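Local coordinates for protein methane monooxygenase hydroxylase, MmoD (Methylosinus sporium, PDB 6D7K) that probably binds the hydroxylase of soluble methane monooxygenase and regulates its activity, at residues A14-I19 with E26-D31; W38-D43 with H64-F69. All blocks are in the same frame, centred on the assembly; numbering follows the deposited sequence.

Read from the N terminus, the fold is a four-stranded antiparallel sheet whose strands follow one another in sequence order, finished by one long helix. Contact 1 closes first and over a short loop: 14-19 meets 26-31 after the chain turns back between strands 17-21 and 25-31. The chain then turns back into strand 36-42, where contact 2 opens; strand 45-52 and the start of helix 55-74 intervene before 64-69 returns to 38-43. The two contacts therefore stand in series, neither enclosing the other. Neighbouring strands join them, through backbone bonds pairing F28 with E39 and E26 with L41, so sheet edge, sheet centre and helix become one unit.

Contact 1 (A14-I19 with E26-D31); sequences ASRILI and EAFTVD
R16 and L18 hold the ring of F28 between them. The guanidinium of R16 lies flat on one face, its plane 16° from that of the ring and its CZ 3.5 Å from the ring centroid, a cation-pi stack made with CZ over the ring centre. R16 reaches this position because its CG sits between the backbone N and the carbonyl carbon (chi1 66°), with an extended chain running out over the ring. A salt bridge from NH1 to E39 fixes the polar end. Across the opposite face, L18 brings its CD1 to 3.9 Å from the F28 centroid in a CH-pi contact, offset toward the rim. With an alanine here instead of F28, the guanidinium of R16 would probably lose its stacking surface and the L18 methyl its ring, leaving both freer to turn. On the other face of the sheet, that of I17 and T29, I19 CG2 meets T29 CG2 at 3.7 Å, the two side chains crossing at about a right angle, while I19 CG1 packs 3.9 Å from A27 CB; I19 and A27 also touch V62 of helix 55-74. Main-chain bonds set the register: I17 and T29 exchange two, and I19 N donates to A27 O at 2.9 Å. A water donates to S15 O and accepts the N-H of D31. The whole is an antiparallel beta hairpin at the sheet edge, with the R16-F28-L18 stack on one face and helix 55-74 on the other.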
loop_
_atom_site.group_PDB
_atom_site.type_symbol
_atom_site.label_atom_id
_atom_site.label_comp_id
_atom_site.label_asym_id
_atom_site.label_seq_id
_atom_site.Cartn_x
_atom_site.Cartn_y
_atom_site.Cartn_z
ATOM N N ALA H 14 26.319 -9.823 25.643
ATOM C CA ALA H 14 24.879 -9.899 25.442
ATOM C C ALA H 14 24.408 -9.081 24.246
ATOM O O ALA H 14 23.245 -9.197 23.840
ATOM C CB ALA H 14 24.147 -9.420 26.704
ATOM N N SER H 15 25.278 -8.268 23.671
ATOM C CA SER H 15 24.834 -7.285 22.708
ATOM C C SER H 15 24.785 -7.904 21.316
ATOM O O SER H 15 25.091 -9.080 21.113
ATOM C CB SER H 15 25.748 -6.059 22.745
ATOM O OG SER H 15 26.919 -6.252 21.966
ATOM N N ARG H 16 24.355 -7.100 20.354
ATOM C CA ARG H 16 24.570 -7.409 18.961
ATOM C C ARG H 16 25.996 -7.034 18.575
ATOM O O ARG H 16 26.684 -6.284 19.278
ATOM C CB ARG H 16 23.568 -6.656 18.098
ATOM C CG ARG H 16 23.767 -5.192 18.147
ATOM C CD ARG H 16 22.821 -4.480 17.228
ATOM N NE ARG H 16 23.266 -3.111 16.974
ATOM C CZ ARG H 16 22.663 -2.280 16.133
ATOM N NH1 ARG H 16 21.590 -2.685 15.468
ATOM N NH2 ARG H 16 23.138 -1.051 15.950
ATOM N N ILE H 17 26.429 -7.544 17.426
ATOM C CA ILE H 17 27.828 -7.514 17.019
ATOM C C ILE H 17 27.892 -6.934 15.618
ATOM O O ILE H 17 27.107 -7.327 14.752
ATOM C CB ILE H 17 28.442 -8.932 17.060
ATOM C CG1 ILE H 17 28.489 -9.457 18.495
ATOM C CG2 ILE H 17 29.823 -8.985 16.400
ATOM C CD1 ILE H 17 29.592 -8.871 19.309
ATOM N N LEU H 18 28.813 -6.001 15.392
ATOM C CA LEU H 18 28.981 -5.387 14.079
ATOM C C LEU H 18 29.875 -6.261 13.206
ATOM O O LEU H 18 31.058 -6.436 13.510
ATOM C CB LEU H 18 29.591 -3.998 14.222
ATOM C CG LEU H 18 29.906 -3.377 12.869
ATOM C CD1 LEU H 18 28.633 -2.814 12.278
ATOM C CD2 LEU H 18 30.944 -2.310 13.014
ATOM N N ILE H 19 29.333 -6.786 12.108
ATOM C CA ILE H 19 30.095 -7.686 11.250
ATOM C C ILE H 19 30.494 -7.066 9.911
ATOM O O ILE H 19 31.351 -7.636 9.215
ATOM C CB ILE H 19 29.350 -9.027 11.025
ATOM C CG1 ILE H 19 27.955 -8.821 10.424
ATOM C CG2 ILE H 19 29.255 -9.817 12.319
ATOM C CD1 ILE H 19 27.313 -10.113 9.901
ATOM N N GLU H 26 26.343 -1.269 6.525
ATOM C CA GLU H 26 26.624 -1.864 7.823
ATOM C C GLU H 26 25.807 -3.142 7.962
ATOM O O GLU H 26 24.706 -3.240 7.411
ATOM C CB GLU H 26 26.288 -0.916 8.971
ATOM C CG GLU H 26 27.155 0.319 9.000
ATOM C CD GLU H 26 27.105 1.047 10.335
ATOM O OE1 GLU H 26 26.016 1.550 10.699
ATOM O OE2 GLU H 26 28.159 1.108 11.020
ATOM N N ALA H 27 26.334 -4.124 8.703
ATOM C CA ALA H 27 25.564 -5.330 8.998
ATOM C C ALA H 27 25.793 -5.762 10.437
ATOM O O ALA H 27 26.930 -5.787 10.911
ATOM C CB ALA H 27 25.922 -6.468 8.040
ATOM N N PHE H 28 24.715 -6.098 11.129
ATOM C CA PHE H 28 24.791 -6.555 12.505
ATOM C C PHE H 28 24.283 -7.988 12.579
ATOM O O PHE H 28 23.536 -8.443 11.710
ATOM C CB PHE H 28 23.982 -5.650 13.438
ATOM C CG PHE H 28 24.509 -4.226 13.512
ATOM C CD1 PHE H 28 24.153 -3.277 12.548
ATOM C CD2 PHE H 28 25.365 -3.839 14.539
ATOM C CE1 PHE H 28 24.650 -1.976 12.619
ATOM C CE2 PHE H 28 25.870 -2.546 14.597
ATOM C CZ PHE H 28 25.505 -1.614 13.646
ATOM N N THR H 29 24.617 -8.649 13.657
ATOM C CA THR H 29 24.169 -9.979 13.970
ATOM C C THR H 29 24.031 -10.191 15.461
ATOM O O THR H 29 24.799 -9.749 16.205
ATOM C CB THR H 29 25.007 -11.068 13.321
ATOM O OG1 THR H 29 24.326 -12.286 13.469
ATOM C CG2 THR H 29 26.243 -11.203 13.962
ATOM N N VAL H 30 22.998 -10.876 15.871
ATOM C CA VAL H 30 22.752 -11.149 17.244
ATOM C C VAL H 30 22.366 -12.594 17.459
ATOM O O VAL H 30 21.670 -13.140 16.707
ATOM C CB VAL H 30 21.679 -10.221 17.770
ATOM C CG1 VAL H 30 20.369 -10.530 17.159
ATOM C CG2 VAL H 30 21.547 -10.323 19.237
ATOM N N ASP H 31 22.882 -13.187 18.517
ATOM C CA ASP H 31 22.664 -14.546 18.938
ATOM C C ASP H 31 21.368 -14.623 19.670
ATOM O O ASP H 31 21.195 -14.006 20.657
ATOM C CB ASP H 31 23.768 -14.882 19.906
ATOM C CG ASP H 31 23.926 -16.329 20.163
ATOM O OD1 ASP H 31 23.105 -17.127 19.754
ATOM O OD2 ASP H 31 24.906 -16.679 20.789
HETATM O O HOH W 1 24.638 -11.794 20.623
#

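Contact 2 (W38-D43 with H64-F69); sequences WEILRD and HVLSHF
W38 starts the contact by setting the CH2 corner of its indole 4.1 Å from V65 CG2, the two side chains crossing at a slant. The indole also packs on S58, A61 and V62, earlier in the same helix, while NE1 makes a weak hydrogen bond to S52. Two residues on, I40 again faces the helix and makes the largest share of the contact. Its CD1 arm, extended at chi2 (174°), ends 3.7 Å from V65 CG1. Its other branch, CG2, comes within 3.6 Å of L66 CD2, the two side chains sliding past each other in opposite directions, and also lies at the edge of the F69 ring, near the ring plane. R42 turns back to the helix: bent at chi3, it puts NH2 over a face of F69, offset toward the rim and 3.8 Å from CG. This is a long cation-pi contact over the face, R42 CZ 5.0 Å from the F69 centroid, with the guanidinium plane tilted 46° to the ring. The opposite face of that ring is covered by V65 O, and R42 NE is bonded to Y25 OH. Every second strand residue thus meets the helix, and no hydrogen bond crosses between the segments. With axes 10.6 Å apart and only 21° from parallel, this is a helix laid along an antiparallel sheet, as in two-layer alpha/beta folds, with mainly apolar side chains between the layers and R42 at one end.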
loop_
_atom_site.group_PDB
_atom_site.type_symbol
_atom_site.label_atom_id
_atom_site.label_comp_id
_atom_site.label_asym_id
_atom_site.label_seq_id
_atom_site.Cartn_x
_atom_site.Cartn_y
_atom_site.Cartn_z
ATOM N N TRP H 38 20.439 -11.365 11.559
ATOM C CA TRP H 38 21.299 -10.322 11.044
ATOM C C TRP H 38 20.472 -9.322 10.242
ATOM O O TRP H 38 19.386 -9.638 9.753
ATOM C CB TRP H 38 22.432 -10.912 10.187
ATOM C CG TRP H 38 22.040 -11.959 9.164
ATOM C CD1 TRP H 38 22.148 -13.318 9.296
ATOM C CD2 TRP H 38 21.534 -11.732 7.840
ATOM N NE1 TRP H 38 21.729 -13.944 8.144
ATOM C CE2 TRP H 38 21.347 -12.989 7.239
ATOM C CE3 TRP H 38 21.216 -10.588 7.111
ATOM C CZ2 TRP H 38 20.860 -13.131 5.954
ATOM C CZ3 TRP H 38 20.734 -10.738 5.833
ATOM C CH2 TRP H 38 20.555 -11.997 5.271
ATOM N N GLU H 39 20.995 -8.094 10.137
ATOM C CA GLU H 39 20.391 -7.023 9.350
ATOM C C GLU H 39 21.477 -6.253 8.615
ATOM O O GLU H 39 22.621 -6.164 9.074
ATOM C CB GLU H 39 19.594 -6.056 10.217
ATOM C CG GLU H 39 20.183 -5.915 11.580
ATOM C CD GLU H 39 19.561 -4.783 12.368
ATOM O OE1 GLU H 39 19.982 -4.567 13.535
ATOM O OE2 GLU H 39 18.649 -4.118 11.824
ATOM N N ILE H 40 21.101 -5.684 7.476
ATOM C CA ILE H 40 21.998 -4.896 6.644
ATOM C C ILE H 40 21.413 -3.498 6.509
ATOM O O ILE H 40 20.209 -3.350 6.259
ATOM C CB ILE H 40 22.186 -5.544 5.263
ATOM C CG1 ILE H 40 22.698 -6.978 5.421
ATOM C CG2 ILE H 40 23.116 -4.684 4.398
ATOM C CD1 ILE H 40 22.776 -7.755 4.098
ATOM N N LEU H 41 22.253 -2.474 6.679
ATOM C CA LEU H 41 21.817 -1.085 6.532
ATOM C C LEU H 41 22.588 -0.435 5.403
ATOM O O LEU H 41 23.781 -0.700 5.216
ATOM C CB LEU H 41 22.000 -0.264 7.805
ATOM C CG LEU H 41 21.186 -0.634 9.046
ATOM C CD1 LEU H 41 21.383 -2.073 9.407
ATOM C CD2 LEU H 41 21.589 0.237 10.232
ATOM N N ARG H 42 21.889 0.389 4.626
ATOM C CA ARG H 42 22.497 1.186 3.568
ATOM C C ARG H 42 22.316 2.645 3.935
ATOM O O ARG H 42 21.196 3.077 4.219
ATOM C CB ARG H 42 21.879 0.898 2.201
ATOM C CG ARG H 42 22.633 1.568 1.076
ATOM C CD ARG H 42 21.849 1.625 -0.216
ATOM N NE ARG H 42 21.839 0.348 -0.920
ATOM C CZ ARG H 42 20.760 -0.422 -1.037
ATOM N NH1 ARG H 42 19.609 -0.024 -0.486
ATOM N NH2 ARG H 42 20.823 -1.583 -1.702
ATOM N N ASP H 43 23.417 3.392 3.943
ATOM C CA ASP H 43 23.416 4.806 4.321
ATOM C C ASP H 43 22.613 5.022 5.604
ATOM O O ASP H 43 21.899 6.010 5.762
ATOM C CB ASP H 43 22.888 5.688 3.180
ATOM C CG ASP H 43 23.653 5.494 1.861
ATOM O OD1 ASP H 43 24.905 5.596 1.854
ATOM O OD2 ASP H 43 22.990 5.245 0.823
ATOM N N HIS H 64 27.263 -12.566 0.912
ATOM C CA HIS H 64 26.563 -12.866 -0.329
ATOM C C HIS H 64 25.644 -11.714 -0.709
ATOM O O HIS H 64 25.723 -11.175 -1.818
ATOM C CB HIS H 64 25.755 -14.157 -0.184
ATOM C CG HIS H 64 26.560 -15.413 -0.313
ATOM N ND1 HIS H 64 27.529 -15.585 -1.278
ATOM C CD2 HIS H 64 26.508 -16.579 0.379
ATOM C CE1 HIS H 64 28.053 -16.793 -1.160
ATOM N NE2 HIS H 64 27.453 -17.413 -0.159
ATOM N N VAL H 65 24.754 -11.329 0.212
ATOM C CA VAL H 65 23.765 -10.290 -0.078
ATOM C C VAL H 65 24.440 -8.978 -0.435
ATOM O O VAL H 65 23.950 -8.234 -1.292
ATOM C CB VAL H 65 22.818 -10.090 1.113
ATOM C CG1 VAL H 65 21.806 -9.023 0.764
ATOM C CG2 VAL H 65 22.147 -11.395 1.523
ATOM N N LEU H 66 25.557 -8.653 0.235
ATOM C CA LEU H 66 26.269 -7.408 -0.069
ATOM C C LEU H 66 26.909 -7.455 -1.453
ATOM O O LEU H 66 26.873 -6.467 -2.193
ATOM C CB LEU H 66 27.317 -7.111 1.005
ATOM C CG LEU H 66 26.775 -6.611 2.347
ATOM C CD1 LEU H 66 27.897 -6.279 3.289
ATOM C CD2 LEU H 66 25.895 -5.406 2.167
ATOM N N SER H 67 27.507 -8.583 -1.824
ATOM C CA SER H 67 28.005 -8.697 -3.187
ATOM C C SER H 67 26.908 -8.349 -4.177
ATOM O O SER H 67 27.170 -7.737 -5.216
ATOM C CB SER H 67 28.536 -10.107 -3.431
ATOM O OG SER H 67 28.065 -10.636 -4.653
ATOM N N HIS H 68 25.666 -8.693 -3.847
ATOM C CA HIS H 68 24.561 -8.429 -4.754
ATOM C C HIS H 68 24.230 -6.947 -4.758
ATOM O O HIS H 68 24.151 -6.324 -5.820
ATOM C CB HIS H 68 23.348 -9.290 -4.362
ATOM C CG HIS H 68 22.039 -8.774 -4.869
ATOM N ND1 HIS H 68 21.744 -8.680 -6.214
ATOM C CD2 HIS H 68 20.950 -8.310 -4.211
ATOM C CE1 HIS H 68 20.533 -8.169 -6.360
ATOM N NE2 HIS H 68 20.027 -7.940 -5.161
ATOM N N PHE H 69 24.064 -6.363 -3.571
ATOM C CA PHE H 69 23.858 -4.923 -3.466
ATOM C C PHE H 69 24.953 -4.138 -4.179
ATOM O O PHE H 69 24.668 -3.238 -4.974
ATOM C CB PHE H 69 23.769 -4.520 -1.994
ATOM C CG PHE H 69 22.506 -4.967 -1.335
ATOM C CD1 PHE H 69 21.520 -5.590 -2.071
ATOM C CD2 PHE H 69 22.288 -4.757 0.004
ATOM C CE1 PHE H 69 20.339 -6.003 -1.470
ATOM C CE2 PHE H 69 21.103 -5.171 0.609
ATOM C CZ PHE H 69 20.139 -5.788 -0.124
#